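Long-range contacts in 223aa long hypothetical arylmalonate decarboxylase (Sulfolobus tokodaii, PDB 2DGD), which is of unproven function but probably acts as a lyase related to arylmalonate decarboxylase and to the aspartate/glutamate racemase superfamily: residues A[6-11]-A[69-74]; A[34-39]-A[57-62]. All blocks are in the same frame, centred on the assembly; numbering follows the deposited sequence.

Contact 1: residues A[6-11]-A[69-74]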
ATOM      1  N   GLY A   6      -4.281  -8.304  26.346  1.00 22.37           N
ATOM      2  CA  GLY A   6      -5.478  -8.359  27.158  1.00 22.16           C
ATOM      3  C   GLY A   6      -6.466  -9.381  26.638  1.00 22.22           C
ATOM      4  O   GLY A   6      -6.502  -9.671  25.440  1.00 22.24           O
ATOM      5  N   ARG A   7      -7.262  -9.934  27.549  1.00 21.80           N
ATOM      6  CA  ARG A   7      -8.264 -10.929  27.201  1.00 20.27           C
ATOM      7  C   ARG A   7      -9.609 -10.512  27.762  1.00 19.86           C
ATOM      8  O   ARG A   7      -9.763 -10.360  28.970  1.00 19.94           O
ATOM      9  CB  ARG A   7      -7.864 -12.292  27.758  1.00 18.81           C
ATOM     10  CG  ARG A   7      -6.597 -12.854  27.146  1.00 17.57           C
ATOM     11  CD  ARG A   7      -6.696 -14.356  27.057  1.00 18.70           C
ATOM     12  NE  ARG A   7      -5.643 -15.046  27.797  1.00 19.59           N
ATOM     13  CZ  ARG A   7      -4.565 -15.581  27.234  1.00 19.52           C
ATOM     14  NH1 ARG A   7      -3.669 -16.192  27.982  1.00 16.37           N
ATOM     15  NH2 ARG A   7      -4.397 -15.513  25.919  1.00 22.14           N
ATOM     16  N   ILE A   8     -10.580 -10.319  26.879  1.00 19.26           N
ATOM     17  CA  ILE A   8     -11.908  -9.903  27.301  1.00 18.90           C
ATOM     18  C   ILE A   8     -12.921 -11.035  27.196  1.00 19.01           C
ATOM     19  O   ILE A   8     -13.153 -11.593  26.121  1.00 18.68           O
ATOM     20  CB  ILE A   8     -12.402  -8.708  26.453  1.00 20.47           C
ATOM     21  CG1 ILE A   8     -11.413  -7.546  26.579  1.00 20.50           C
ATOM     22  CG2 ILE A   8     -13.787  -8.269  26.911  1.00 19.65           C
ATOM     23  CD1 ILE A   8     -11.748  -6.356  25.718  1.00 18.03           C
ATOM     24  N   GLY A   9     -13.517 -11.381  28.329  1.00 19.33           N
ATOM     25  CA  GLY A   9     -14.513 -12.431  28.338  1.00 19.76           C
ATOM     26  C   GLY A   9     -15.877 -11.809  28.121  1.00 19.19           C
ATOM     27  O   GLY A   9     -16.114 -10.670  28.520  1.00 19.01           O
ATOM     28  N   VAL A  10     -16.776 -12.537  27.476  1.00 18.03           N
ATOM     29  CA  VAL A  10     -18.108 -12.013  27.244  1.00 17.70           C
ATOM     30  C   VAL A  10     -19.184 -13.094  27.402  1.00 18.38           C
ATOM     31  O   VAL A  10     -19.094 -14.182  26.822  1.00 19.09           O
ATOM     32  CB  VAL A  10     -18.210 -11.359  25.834  1.00 16.23           C
ATOM     33  CG1 VAL A  10     -17.861 -12.364  24.766  1.00 15.03           C
ATOM     34  CG2 VAL A  10     -19.608 -10.816  25.603  1.00 15.93           C
ATOM     35  N   ILE A  11     -20.186 -12.797  28.221  1.00 17.46           N
ATOM     36  CA  ILE A  11     -21.293 -13.713  28.428  1.00 19.52           C
ATOM     37  C   ILE A  11     -22.433 -13.180  27.574  1.00 20.74           C
ATOM     38  O   ILE A  11     -22.848 -12.035  27.741  1.00 21.60           O
ATOM     39  CB  ILE A  11     -21.752 -13.736  29.899  1.00 19.47           C
ATOM     40  CG1 ILE A  11     -20.612 -14.206  30.797  1.00 19.57           C
ATOM     41  CG2 ILE A  11     -22.959 -14.656  30.048  1.00 17.35           C
ATOM     42  CD1 ILE A  11     -20.931 -14.090  32.262  1.00 21.82           C
ATOM     43  N   ILE A  69     -11.174  -9.219  32.160  1.00 22.98           N
ATOM     44  CA  ILE A  69     -12.377  -8.488  32.518  1.00 21.07           C
ATOM     45  C   ILE A  69     -13.509  -9.180  31.779  1.00 21.22           C
ATOM     46  O   ILE A  69     -13.273  -9.838  30.770  1.00 20.49           O
ATOM     47  CB  ILE A  69     -12.298  -7.007  32.103  1.00 19.66           C
ATOM     48  CG1 ILE A  69     -13.448  -6.237  32.745  1.00 18.87           C
ATOM     49  CG2 ILE A  69     -12.368  -6.872  30.590  1.00 18.87           C
ATOM     50  CD1 ILE A  69     -13.328  -4.746  32.599  1.00 19.08           C
ATOM     51  N   ILE A  70     -14.732  -9.044  32.278  1.00 21.91           N
ATOM     52  CA  ILE A  70     -15.872  -9.698  31.651  1.00 22.77           C
ATOM     53  C   ILE A  70     -16.999  -8.742  31.315  1.00 23.42           C
ATOM     54  O   ILE A  70     -17.310  -7.839  32.081  1.00 24.43           O
ATOM     55  CB  ILE A  70     -16.416 -10.829  32.557  1.00 22.95           C
ATOM     56  CG1 ILE A  70     -15.378 -11.951  32.636  1.00 22.75           C
ATOM     57  CG2 ILE A  70     -17.749 -11.333  32.031  1.00 22.05           C
ATOM     58  CD1 ILE A  70     -15.785 -13.112  33.484  1.00 24.14           C
ATOM     59  N   ILE A  71     -17.603  -8.948  30.153  1.00 24.60           N
ATOM     60  CA  ILE A  71     -18.710  -8.119  29.695  1.00 24.32           C
ATOM     61  C   ILE A  71     -19.965  -8.968  29.745  1.00 25.62           C
ATOM     62  O   ILE A  71     -19.970 -10.087  29.234  1.00 25.80           O
ATOM     63  CB  ILE A  71     -18.526  -7.666  28.226  1.00 23.05           C
ATOM     64  CG1 ILE A  71     -17.293  -6.773  28.089  1.00 21.29           C
ATOM     65  CG2 ILE A  71     -19.771  -6.943  27.745  1.00 21.85           C
ATOM     66  CD1 ILE A  71     -16.999  -6.363  26.661  1.00 17.96           C
ATOM     67  N   TYR A  72     -21.015  -8.443  30.372  1.00 27.04           N
ATOM     68  CA  TYR A  72     -22.294  -9.145  30.450  1.00 27.84           C
ATOM     69  C   TYR A  72     -23.085  -8.643  29.246  1.00 28.63           C
ATOM     70  O   TYR A  72     -23.726  -7.598  29.303  1.00 28.42           O
ATOM     71  CB  TYR A  72     -23.026  -8.792  31.744  1.00 27.80           C
ATOM     72  CG  TYR A  72     -24.332  -9.534  31.917  1.00 28.64           C
ATOM     73  CD1 TYR A  72     -24.348 -10.914  32.105  1.00 29.47           C
ATOM     74  CD2 TYR A  72     -25.553  -8.859  31.857  1.00 28.66           C
ATOM     75  CE1 TYR A  72     -25.550 -11.609  32.227  1.00 29.33           C
ATOM     76  CE2 TYR A  72     -26.761  -9.541  31.979  1.00 28.55           C
ATOM     77  CZ  TYR A  72     -26.751 -10.917  32.161  1.00 29.66           C
ATOM     78  OH  TYR A  72     -27.933 -11.613  32.266  1.00 29.74           O
ATOM     79  N   GLY A  73     -23.028  -9.392  28.151  1.00 30.10           N
ATOM     80  CA  GLY A  73     -23.700  -8.970  26.937  1.00 33.66           C
ATOM     81  C   GLY A  73     -25.165  -9.281  26.760  1.00 35.84           C
ATOM     82  O   GLY A  73     -25.584  -9.674  25.677  1.00 36.77           O
ATOM     83  N   ARG A  74     -25.954  -9.108  27.809  1.00 39.05           N
ATOM     84  CA  ARG A  74     -27.388  -9.362  27.724  1.00 41.61           C
ATOM     85  C   ARG A  74     -28.093  -8.160  28.317  1.00 43.86           C
ATOM     86  O   ARG A  74     -27.461  -7.313  28.958  1.00 44.82           O
ATOM     87  CB  ARG A  74     -27.768 -10.609  28.519  1.00 41.02           C
ATOM     88  CG  ARG A  74     -26.970 -11.837  28.167  1.00 42.33           C
ATOM     89  CD  ARG A  74     -27.346 -12.995  29.063  1.00 44.05           C
ATOM     90  NE  ARG A  74     -28.745 -13.375  28.904  1.00 45.29           N
ATOM     91  CZ  ARG A  74     -29.338 -14.341  29.597  1.00 46.70           C
ATOM     92  NH1 ARG A  74     -30.615 -14.621  29.384  1.00 48.29           N
ATOM     93  NH2 ARG A  74     -28.661 -15.023  30.509  1.00 46.05           N
TER

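Contact 2: residues A[34-39]-A[57-62]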
ATOM      1  N   HIS A  34     -13.193 -13.839  24.394  1.00 23.11           N
ATOM      2  CA  HIS A  34     -13.568 -15.199  24.772  1.00 23.58           C
ATOM      3  C   HIS A  34     -14.990 -15.194  25.293  1.00 24.06           C
ATOM      4  O   HIS A  34     -15.302 -14.485  26.251  1.00 25.44           O
ATOM      5  CB  HIS A  34     -12.600 -15.700  25.830  1.00 22.40           C
ATOM      6  CG  HIS A  34     -11.172 -15.526  25.431  1.00 23.62           C
ATOM      7  ND1 HIS A  34     -10.565 -16.326  24.487  1.00 22.73           N
ATOM      8  CD2 HIS A  34     -10.261 -14.580  25.768  1.00 23.02           C
ATOM      9  CE1 HIS A  34      -9.343 -15.880  24.258  1.00 23.28           C
ATOM     10  NE2 HIS A  34      -9.134 -14.822  25.021  1.00 23.68           N
ATOM     11  N   SER A  35     -15.854 -15.987  24.670  1.00 23.47           N
ATOM     12  CA  SER A  35     -17.247 -16.003  25.080  1.00 25.01           C
ATOM     13  C   SER A  35     -17.831 -17.343  25.500  1.00 24.99           C
ATOM     14  O   SER A  35     -17.260 -18.407  25.258  1.00 24.98           O
ATOM     15  CB  SER A  35     -18.106 -15.413  23.958  1.00 24.52           C
ATOM     16  OG  SER A  35     -17.857 -16.074  22.730  1.00 24.35           O
ATOM     17  N   THR A  36     -18.981 -17.260  26.152  1.00 25.29           N
ATOM     18  CA  THR A  36     -19.723 -18.427  26.591  1.00 26.65           C
ATOM     19  C   THR A  36     -21.182 -17.988  26.564  1.00 27.38           C
ATOM     20  O   THR A  36     -21.492 -16.832  26.846  1.00 26.57           O
ATOM     21  CB  THR A  36     -19.316 -18.882  28.003  1.00 25.91           C
ATOM     22  OG1 THR A  36     -19.855 -20.185  28.238  1.00 24.82           O
ATOM     23  CG2 THR A  36     -19.844 -17.915  29.067  1.00 24.41           C
ATOM     24  N   ARG A  37     -22.075 -18.905  26.211  1.00 29.47           N
ATOM     25  CA  ARG A  37     -23.490 -18.568  26.103  1.00 31.49           C
ATOM     26  C   ARG A  37     -24.381 -18.982  27.260  1.00 34.01           C
ATOM     27  O   ARG A  37     -24.030 -19.844  28.068  1.00 35.18           O
ATOM     28  CB  ARG A  37     -24.050 -19.154  24.808  1.00 29.77           C
ATOM     29  CG  ARG A  37     -23.453 -18.532  23.573  1.00 28.01           C
ATOM     30  CD  ARG A  37     -23.926 -19.208  22.310  1.00 26.77           C
ATOM     31  NE  ARG A  37     -24.018 -18.247  21.221  1.00 26.60           N
ATOM     32  CZ  ARG A  37     -22.994 -17.552  20.745  1.00 26.40           C
ATOM     33  NH1 ARG A  37     -23.190 -16.693  19.759  1.00 27.81           N
ATOM     34  NH2 ARG A  37     -21.777 -17.726  21.240  1.00 26.17           N
HETATM   35  N   MSE A  38     -25.544 -18.344  27.327  1.00 36.69           N
HETATM   36  CA  MSE A  38     -26.523 -18.644  28.353  1.00 41.10           C
HETATM   37  C   MSE A  38     -27.868 -18.975  27.732  1.00 43.72           C
HETATM   38  O   MSE A  38     -28.250 -18.431  26.698  1.00 44.49           O
HETATM   39  CB  MSE A  38     -26.681 -17.479  29.317  1.00 41.87           C
HETATM   40  CG  MSE A  38     -25.504 -17.293  30.248  1.00 46.26           C
HETATM   41 SE   MSE A  38     -25.923 -16.103  31.725  1.00 49.42          SE
HETATM   42  CE  MSE A  38     -26.362 -17.430  33.048  1.00 51.44           C
ATOM     43  N   LYS A  39     -28.566 -19.897  28.376  1.00 47.04           N
ATOM     44  CA  LYS A  39     -29.877 -20.358  27.954  1.00 49.73           C
ATOM     45  C   LYS A  39     -30.779 -19.181  27.588  1.00 50.85           C
ATOM     46  O   LYS A  39     -30.861 -18.202  28.324  1.00 49.65           O
ATOM     47  CB  LYS A  39     -30.488 -21.166  29.107  1.00 52.17           C
ATOM     48  CG  LYS A  39     -31.923 -21.601  28.937  1.00 54.33           C
ATOM     49  CD  LYS A  39     -32.529 -21.977  30.293  1.00 57.00           C
ATOM     50  CE  LYS A  39     -31.883 -23.218  30.909  1.00 57.82           C
ATOM     51  NZ  LYS A  39     -32.186 -24.472  30.141  1.00 58.29           N
ATOM     52  N   LYS A  57     -23.356 -17.462  37.955  1.00 39.87           N
ATOM     53  CA  LYS A  57     -22.097 -17.821  38.592  1.00 39.32           C
ATOM     54  C   LYS A  57     -21.403 -18.928  37.810  1.00 38.39           C
ATOM     55  O   LYS A  57     -20.175 -18.940  37.701  1.00 38.88           O
ATOM     56  CB  LYS A  57     -22.329 -18.282  40.030  1.00 40.90           C
ATOM     57  CG  LYS A  57     -21.073 -18.216  40.903  1.00 46.12           C
ATOM     58  CD  LYS A  57     -21.293 -18.804  42.307  1.00 49.55           C
ATOM     59  CE  LYS A  57     -22.507 -18.192  43.028  1.00 51.78           C
ATOM     60  NZ  LYS A  57     -22.388 -16.719  43.268  1.00 53.75           N
ATOM     61  N   TYR A  58     -22.185 -19.855  37.262  1.00 36.85           N
ATOM     62  CA  TYR A  58     -21.619 -20.964  36.496  1.00 34.67           C
ATOM     63  C   TYR A  58     -20.930 -20.474  35.230  1.00 34.48           C
ATOM     64  O   TYR A  58     -19.779 -20.828  34.966  1.00 33.58           O
ATOM     65  CB  TYR A  58     -22.701 -21.976  36.116  1.00 32.66           C
ATOM     66  CG  TYR A  58     -22.182 -23.093  35.231  1.00 31.66           C
ATOM     67  CD1 TYR A  58     -21.185 -23.961  35.680  1.00 32.03           C
ATOM     68  CD2 TYR A  58     -22.646 -23.244  33.928  1.00 31.65           C
ATOM     69  CE1 TYR A  58     -20.655 -24.948  34.853  1.00 31.88           C
ATOM     70  CE2 TYR A  58     -22.128 -24.226  33.090  1.00 32.57           C
ATOM     71  CZ  TYR A  58     -21.127 -25.072  33.558  1.00 34.09           C
ATOM     72  OH  TYR A  58     -20.577 -26.013  32.711  1.00 36.56           O
ATOM     73  N   SER A  59     -21.640 -19.672  34.441  1.00 33.91           N
ATOM     74  CA  SER A  59     -21.072 -19.139  33.207  1.00 33.37           C
ATOM     75  C   SER A  59     -19.826 -18.324  33.531  1.00 32.70           C
ATOM     76  O   SER A  59     -18.807 -18.417  32.848  1.00 32.66           O
ATOM     77  CB  SER A  59     -22.096 -18.269  32.479  1.00 32.80           C
ATOM     78  OG  SER A  59     -23.117 -19.066  31.903  1.00 32.83           O
ATOM     79  N   TYR A  60     -19.912 -17.529  34.584  1.00 31.93           N
ATOM     80  CA  TYR A  60     -18.784 -16.727  34.999  1.00 31.02           C
ATOM     81  C   TYR A  60     -17.592 -17.636  35.293  1.00 30.34           C
ATOM     82  O   TYR A  60     -16.466 -17.340  34.910  1.00 31.73           O
ATOM     83  CB  TYR A  60     -19.152 -15.924  36.242  1.00 32.39           C
ATOM     84  CG  TYR A  60     -17.965 -15.303  36.918  1.00 35.83           C
ATOM     85  CD1 TYR A  60     -17.183 -14.356  36.262  1.00 36.87           C
ATOM     86  CD2 TYR A  60     -17.594 -15.688  38.204  1.00 37.87           C
ATOM     87  CE1 TYR A  60     -16.054 -13.804  36.872  1.00 39.28           C
ATOM     88  CE2 TYR A  60     -16.469 -15.143  38.825  1.00 40.09           C
ATOM     89  CZ  TYR A  60     -15.705 -14.202  38.154  1.00 40.75           C
ATOM     90  OH  TYR A  60     -14.599 -13.657  38.770  1.00 43.88           O
ATOM     91  N   SER A  61     -17.840 -18.752  35.963  1.00 29.45           N
ATOM     92  CA  SER A  61     -16.760 -19.666  36.300  1.00 28.67           C
ATOM     93  C   SER A  61     -16.072 -20.229  35.062  1.00 28.41           C
ATOM     94  O   SER A  61     -14.923 -20.664  35.128  1.00 29.55           O
ATOM     95  CB  SER A  61     -17.284 -20.813  37.162  1.00 28.23           C
ATOM     96  OG  SER A  61     -18.029 -21.736  36.393  1.00 30.17           O
ATOM     97  N   LEU A  62     -16.771 -20.223  33.932  1.00 27.75           N
ATOM     98  CA  LEU A  62     -16.202 -20.741  32.695  1.00 26.51           C
ATOM     99  C   LEU A  62     -15.298 -19.718  32.012  1.00 26.20           C
ATOM    100  O   LEU A  62     -14.481 -20.070  31.162  1.00 26.19           O
ATOM    101  CB  LEU A  62     -17.316 -21.151  31.731  1.00 25.88           C
ATOM    102  CG  LEU A  62     -18.266 -22.283  32.128  1.00 25.74           C
ATOM    103  CD1 LEU A  62     -19.318 -22.448  31.041  1.00 24.51           C
ATOM    104  CD2 LEU A  62     -17.496 -23.575  32.312  1.00 25.96           C
TER
HETATM  105  O   HOH W   1     -22.250 -21.334  29.590  1.00 29.14           O

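Contact 1: residues A[6-11]-A[69-74]
G9 is gripped through both polar atoms of its backbone by the parallel strand beside it: G9 N donates to I69 O at 2.9 Å, and G9 O accepts from I71 N at 2.8 Å, the donor tilted from the carbonyl plane. The ladder continues as I11 N meets I71 O at 2.9 Å, and ends beyond the strand where G73 N reaches I11 O at 2.7 Å through a bent bond (137° at the hydrogen). The bonded part around G9 and V10 is the tight one, with G9 CA 4.5 Å from I70 CA. Toward I8 the strands, inclined at 27°, splay, and the CA atoms of I8 and I69 are 5.4 Å apart; there the two side chains still meet, CG1 of I8 to CG2 of I69, side by side. With chi1 at -58°, I8 holds CG2 anti to the backbone N and lays it 3.7 Å from I71 CD1. Helix 202-214 packs on I8 and I69. On the opposite face, I11 CD1 rests 4.2 Å from I70 CG2, and I11 CB approaches the Y72 ring obliquely; helix 49-63 covers this side through residues such as L63 and Y60. R7 bends away from 69-74 altogether, its NH1 making a weak bond to N152 of a second subunit. The Y72 hydroxyl is bonded to Y76 O, and G73 O accepts from T180 OG1. Directional backbone bonds thus fix the register and branched aliphatic groups fill both faces, consistent with a middle strand and its neighbour in the parallel sheet of an alpha/beta lobe.

Contact 2: residues A[34-39]-A[57-62]
A chi1 of -167° sends T36 OG1 away from its own N and leaves CG2 facing the helix; S59, at chi1 -72°, swings OG beside its own N and toward M38 CG. T36 CG2 consequently lies over the helix backbone, 4.0 Å from S59 O and 4.1 Å from S59 CB. M38, a selenomethionine, passes its chain across the serine hydroxyl, with CG 3.4 Å from S59 OG and the end of the chain curling round it. L62 crosses T36 at about a right angle, bringing CD1 3.6 Å from T36 OG1. The polar link is indirect: one water donates to R37 O at 2.8 Å, pairs with T36 OG1 at 3.0 Å and more weakly with S59 OG at 3.4 Å. T36 OG1 has a second partner, the backbone N of R37 of a second subunit, where S35 O also receives R37 NH2. Segment 34-38 runs at 158° to helical segment 57-62, and helix 49-63 forms the beta-alpha-beta crossover from strand 31-38 to 69-72, passing over 6-13. Strand 31-38 pairs with 6-13 through bonds such as T36 to V10, and its outer side meets the neighbouring subunit.

Both contacts are buried and share one parallel sheet, three-stranded within this chain. Contact 1 joins its middle strand to 69-72, outermost on one side within the chain, whereas contact 2 lays helix 49-63 against the other outermost strand, 31-38. The two meet directly: H34 O and N probably bond to V10 N and I8 O, V10 packs on S35, and R74 NH2 lies against M38 SE. Along the chain, contact 2 falls inside the loop closed by contact 1. Their chemistry follows position. Deep in the sheet, contact 1 rests on backbone bonds and isoleucines; farther from the chain's centre, contact 2 is smaller, with small polar groups, a water and a second subunit close by.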